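Local coordinates for protease Do-like 2, chloroplastic (Arabidopsis thaliana, PDB 4FLN), which acts as a chloroplast serine protease that makes the primary cut in the photodamaged D1 protein of plant photosystem II, at residues I174-Y179 with A323-I328; G118-I123 with T250-L255. One frame throughout, in Å; residues are numbered along the deposited sequence.

Contact 1 of 2, residues I174-Y179 with A323-I328; sequences IEVTSY and AFRYLI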
# COMPACT_ATOMS: atom_id res chain seq x y z
N ILE B 174 -31.57 6.50 -18.02
CA ILE B 174 -31.61 5.91 -19.36
C ILE B 174 -30.59 6.62 -20.24
O ILE B 174 -30.79 7.76 -20.65
CB ILE B 174 -33.00 6.02 -19.99
CG1 ILE B 174 -33.97 5.09 -19.28
CG2 ILE B 174 -32.94 5.63 -21.45
CD1 ILE B 174 -35.37 5.61 -19.30
N GLU B 175 -29.50 5.92 -20.55
CA GLU B 175 -28.36 6.54 -21.20
C GLU B 175 -27.75 5.57 -22.20
O GLU B 175 -27.98 4.36 -22.13
CB GLU B 175 -27.33 6.92 -20.14
CG GLU B 175 -26.06 7.57 -20.64
CD GLU B 175 -26.27 8.98 -21.14
OE1 GLU B 175 -25.78 9.92 -20.47
OE2 GLU B 175 -26.92 9.16 -22.19
N VAL B 176 -26.99 6.08 -23.16
CA VAL B 176 -26.16 5.22 -23.98
C VAL B 176 -24.85 4.92 -23.25
O VAL B 176 -24.20 5.84 -22.74
CB VAL B 176 -25.87 5.87 -25.34
CG1 VAL B 176 -24.52 5.43 -25.88
CG2 VAL B 176 -26.97 5.54 -26.33
N THR B 177 -24.47 3.65 -23.18
CA THR B 177 -23.22 3.25 -22.52
C THR B 177 -22.51 2.17 -23.34
O THR B 177 -22.92 1.87 -24.46
CB THR B 177 -23.46 2.71 -21.10
OG1 THR B 177 -24.58 1.81 -21.12
CG2 THR B 177 -23.75 3.86 -20.13
N SER B 178 -21.44 1.60 -22.80
CA SER B 178 -20.75 0.49 -23.46
C SER B 178 -21.01 -0.83 -22.74
O SER B 178 -20.93 -0.89 -21.51
CB SER B 178 -19.25 0.75 -23.55
OG SER B 178 -18.63 0.67 -22.28
N TYR B 179 -21.36 -1.87 -23.49
CA TYR B 179 -21.63 -3.19 -22.89
C TYR B 179 -20.43 -4.15 -22.84
O TYR B 179 -20.48 -5.18 -22.16
CB TYR B 179 -22.82 -3.86 -23.59
CG TYR B 179 -24.15 -3.33 -23.14
CD1 TYR B 179 -24.54 -3.42 -21.81
CD2 TYR B 179 -25.03 -2.74 -24.04
CE1 TYR B 179 -25.76 -2.92 -21.39
CE2 TYR B 179 -26.25 -2.24 -23.63
CZ TYR B 179 -26.61 -2.34 -22.30
OH TYR B 179 -27.82 -1.86 -21.89
N ALA B 323 -28.52 10.64 -27.29
CA ALA B 323 -27.32 10.70 -28.09
C ALA B 323 -27.57 10.12 -29.48
O ALA B 323 -28.22 9.09 -29.64
CB ALA B 323 -26.17 9.98 -27.41
N PHE B 324 -27.05 10.83 -30.47
CA PHE B 324 -27.18 10.50 -31.87
C PHE B 324 -26.87 9.01 -32.09
O PHE B 324 -27.55 8.33 -32.87
CB PHE B 324 -26.20 11.39 -32.62
CG PHE B 324 -26.10 11.12 -34.07
CD1 PHE B 324 -27.15 10.56 -34.75
CD2 PHE B 324 -24.94 11.42 -34.75
CE1 PHE B 324 -27.04 10.30 -36.09
CE2 PHE B 324 -24.82 11.17 -36.09
CZ PHE B 324 -25.87 10.60 -36.76
N ARG B 325 -25.87 8.50 -31.38
CA ARG B 325 -25.50 7.09 -31.49
C ARG B 325 -26.70 6.14 -31.45
O ARG B 325 -26.75 5.17 -32.22
CB ARG B 325 -24.49 6.71 -30.40
CG ARG B 325 -23.03 7.03 -30.75
CD ARG B 325 -22.09 6.91 -29.55
NE ARG B 325 -22.31 7.99 -28.59
CZ ARG B 325 -21.82 8.01 -27.36
NH1 ARG B 325 -21.09 7.00 -26.91
NH2 ARG B 325 -22.09 9.04 -26.56
N TYR B 326 -27.67 6.42 -30.59
CA TYR B 326 -28.84 5.55 -30.43
C TYR B 326 -29.52 5.18 -31.75
O TYR B 326 -29.82 4.01 -32.00
CB TYR B 326 -29.86 6.13 -29.45
CG TYR B 326 -31.17 5.35 -29.45
CD1 TYR B 326 -32.30 5.85 -30.09
CD2 TYR B 326 -31.26 4.11 -28.84
CE1 TYR B 326 -33.48 5.14 -30.11
CE2 TYR B 326 -32.45 3.38 -28.85
CZ TYR B 326 -33.55 3.91 -29.49
OH TYR B 326 -34.74 3.20 -29.51
N LEU B 327 -29.79 6.18 -32.60
CA LEU B 327 -30.45 5.90 -33.87
C LEU B 327 -29.60 4.93 -34.66
O LEU B 327 -30.09 3.94 -35.20
CB LEU B 327 -30.65 7.18 -34.68
CG LEU B 327 -31.64 8.18 -34.09
CD1 LEU B 327 -31.78 9.40 -34.99
CD2 LEU B 327 -32.98 7.49 -33.90
N ILE B 328 -28.31 5.23 -34.73
CA ILE B 328 -27.38 4.40 -35.48
C ILE B 328 -27.44 2.95 -35.02
O ILE B 328 -27.41 2.03 -35.84
CB ILE B 328 -25.96 4.93 -35.32
CG1 ILE B 328 -25.86 6.35 -35.87
CG2 ILE B 328 -24.97 4.00 -35.99
CD1 ILE B 328 -24.54 7.02 -35.56

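Contact 2 of 2, residues G118-I123 with T250-L255; sequences GVDCDI and TGYPCL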
# COMPACT_ATOMS: atom_id res chain seq x y z
N GLY B 118 -24.41 -12.68 -28.99
CA GLY B 118 -23.86 -11.35 -29.24
C GLY B 118 -22.83 -10.95 -28.19
O GLY B 118 -23.16 -10.84 -27.01
N VAL B 119 -21.62 -10.65 -28.61
CA VAL B 119 -20.58 -10.29 -27.65
C VAL B 119 -20.64 -8.84 -27.16
O VAL B 119 -20.43 -8.58 -25.98
CB VAL B 119 -19.19 -10.59 -28.18
CG1 VAL B 119 -18.19 -9.58 -27.61
CG2 VAL B 119 -18.81 -12.02 -27.84
N ASP B 120 -20.91 -7.90 -28.06
CA ASP B 120 -20.91 -6.48 -27.71
C ASP B 120 -22.19 -5.98 -27.02
O ASP B 120 -22.18 -4.94 -26.37
CB ASP B 120 -20.52 -5.58 -28.91
CG ASP B 120 -21.13 -6.04 -30.21
OD1 ASP B 120 -21.54 -7.21 -30.31
OD2 ASP B 120 -21.18 -5.22 -31.16
N CYS B 121 -23.29 -6.72 -27.17
CA CYS B 121 -24.50 -6.44 -26.40
C CYS B 121 -24.62 -7.36 -25.18
O CYS B 121 -25.57 -7.25 -24.40
CB CYS B 121 -25.73 -6.57 -27.29
SG CYS B 121 -25.93 -8.22 -27.99
N ASP B 122 -23.66 -8.28 -25.05
CA ASP B 122 -23.61 -9.27 -23.96
C ASP B 122 -24.89 -10.07 -23.72
O ASP B 122 -25.42 -10.11 -22.61
CB ASP B 122 -23.09 -8.66 -22.65
CG ASP B 122 -22.68 -9.73 -21.64
OD1 ASP B 122 -22.36 -10.87 -22.06
OD2 ASP B 122 -22.69 -9.44 -20.43
N ILE B 123 -25.37 -10.72 -24.76
CA ILE B 123 -26.57 -11.53 -24.67
C ILE B 123 -26.29 -12.92 -25.24
O ILE B 123 -25.50 -13.07 -26.18
CB ILE B 123 -27.75 -10.87 -25.43
CG1 ILE B 123 -28.16 -9.56 -24.75
CG2 ILE B 123 -28.95 -11.81 -25.51
CD1 ILE B 123 -29.23 -8.82 -25.49
N THR B 250 -25.44 -10.66 -36.37
CA THR B 250 -24.81 -9.71 -37.28
C THR B 250 -24.40 -8.40 -36.61
O THR B 250 -23.81 -7.52 -37.25
CB THR B 250 -25.72 -9.39 -38.48
OG1 THR B 250 -27.00 -8.95 -38.01
CG2 THR B 250 -25.92 -10.63 -39.33
N GLY B 251 -24.73 -8.26 -35.34
CA GLY B 251 -24.28 -7.12 -34.57
C GLY B 251 -25.01 -5.80 -34.77
O GLY B 251 -26.06 -5.74 -35.41
N TYR B 252 -24.45 -4.75 -34.18
CA TYR B 252 -25.01 -3.41 -34.21
C TYR B 252 -24.11 -2.47 -35.02
O TYR B 252 -22.91 -2.34 -34.74
CB TYR B 252 -25.21 -2.90 -32.77
CG TYR B 252 -26.07 -3.80 -31.93
CD1 TYR B 252 -27.37 -3.44 -31.61
CD2 TYR B 252 -25.60 -5.03 -31.47
CE1 TYR B 252 -28.18 -4.28 -30.84
CE2 TYR B 252 -26.39 -5.87 -30.71
CZ TYR B 252 -27.68 -5.48 -30.39
OH TYR B 252 -28.49 -6.29 -29.64
N PRO B 253 -24.67 -1.83 -36.04
CA PRO B 253 -23.83 -1.05 -36.96
C PRO B 253 -23.32 0.26 -36.35
O PRO B 253 -23.86 0.76 -35.37
CB PRO B 253 -24.76 -0.78 -38.14
CG PRO B 253 -26.11 -0.80 -37.56
CD PRO B 253 -26.10 -1.76 -36.41
N CYS B 254 -22.27 0.81 -36.95
CA CYS B 254 -21.80 2.14 -36.61
C CYS B 254 -21.75 2.99 -37.88
O CYS B 254 -21.71 2.47 -39.00
CB CYS B 254 -20.42 2.10 -35.95
SG CYS B 254 -19.07 1.71 -37.09
N LEU B 255 -21.75 4.31 -37.70
CA LEU B 255 -21.74 5.23 -38.81
C LEU B 255 -20.35 5.37 -39.39
O LEU B 255 -20.19 5.92 -40.48
CB LEU B 255 -22.25 6.59 -38.36
CG LEU B 255 -22.26 7.71 -39.41
CD1 LEU B 255 -22.96 7.27 -40.71
CD2 LEU B 255 -22.90 8.96 -38.82

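Contact 1 of 2, residues I174-Y179 with A323-I328
V176 packs against R325 and Y326 where a chymotrypsin-like β-barrel faces the first PDZ domain, a small example of how a barrel strand meets a helix across a domain boundary. Residues 174-178 belong to strand 165-178 of the second six-stranded antiparallel barrel, while R325 and Y326 lie on helix 325-329 of the PDZ domain. E175, the residue before V176, turns its CB away from the helix, though the end of its side chain swings back somewhat nearer. Its OE2 takes the N-H of V176 at 3.2 Å through the lone pair anti to the other oxygen, in a bond bent to 143°. That carboxylate stays 6.5 Å, OE2 to NH2, from the R325 guanidinium, where at most a weak long-range attraction is likely. V176 points the opposite way, at the helix, and supplies most of the strand's share of the interface. Its CG2 lies anti to the carbonyl carbon and reaches Y326 CB at 4.3 Å, an apolar touch at the root of the tyrosine. Its CG1 sits above one face of the R325 guanidinium, toward the rim, and the valine side chain runs at a slant to that of the arginine. Farther along, S178 packs on D185 of the neighbouring strand, and D185 OD2 makes a salt bridge with R325 NH1. This same nitrogen is the guanidinium atom nearest V176, 3.9 Å from CG1.

Contact 2 of 2, residues G118-I123 with T250-L255
With chi1 at 60°, C121 holds its SG between the backbone N and the carbonyl carbon; Y252, with chi1 at -56°, sets CG anti to its own carbonyl carbon, a rotation that carries the ring toward the cysteine. C121 CB lies 3.6 Å from Y252 CE2, approaching the ring obliquely. The sulfur is beside the ring, at its edge: SG stands 4.9 Å from the centroid and 74° off the normal, a cysteine sulfur-aromatic contact. D120 adds a looser touch, its OD2 4.4 Å from Y252 CD2, while its OD1 is hydrogen-bonded to Y249 OH. Elsewhere the tyrosine is fixed by a hydrogen bond from OH to V235 O and by stacking on H238, so its buried hydroxyl is satisfied. Replacing Y252 by an alanine would probably open a gap beside C121 and leave V235 O without its phenol partner. On the protease side the turn is closed by I123 N bonding to G118 O, 3.2 Å apart. The turn carries D122, by similarity the aspartate of the charge relay system, and the contact thus joins the probable relay-aspartate loop of a chymotrypsin-like protease to the peptide-binding loop 250-255 of the first PDZ domain.

How the contacts relate
Contacts 1 and 2 lie side by side on one protease-PDZ boundary, their centres 12 Å apart. They meet on both sides of it: in the protease Y179 CB packs on D120 O, and in the PDZ domain I328 CG2 is 3.5 Å from P253 O and I328 CD1 is 3.6 Å from L255 CB. Both also border a bound peptide, since P253 and L255 make backbone hydrogen bonds to it while R325 and I328 pack on its backbone, consistent with the peptide groove of a PDZ domain. Contact 2 includes D122, by similarity the relay aspartate, and the C121 side chain lies about 11 Å from that of H91, by similarity the relay histidine; contact 1 lies away from the probable catalytic residues.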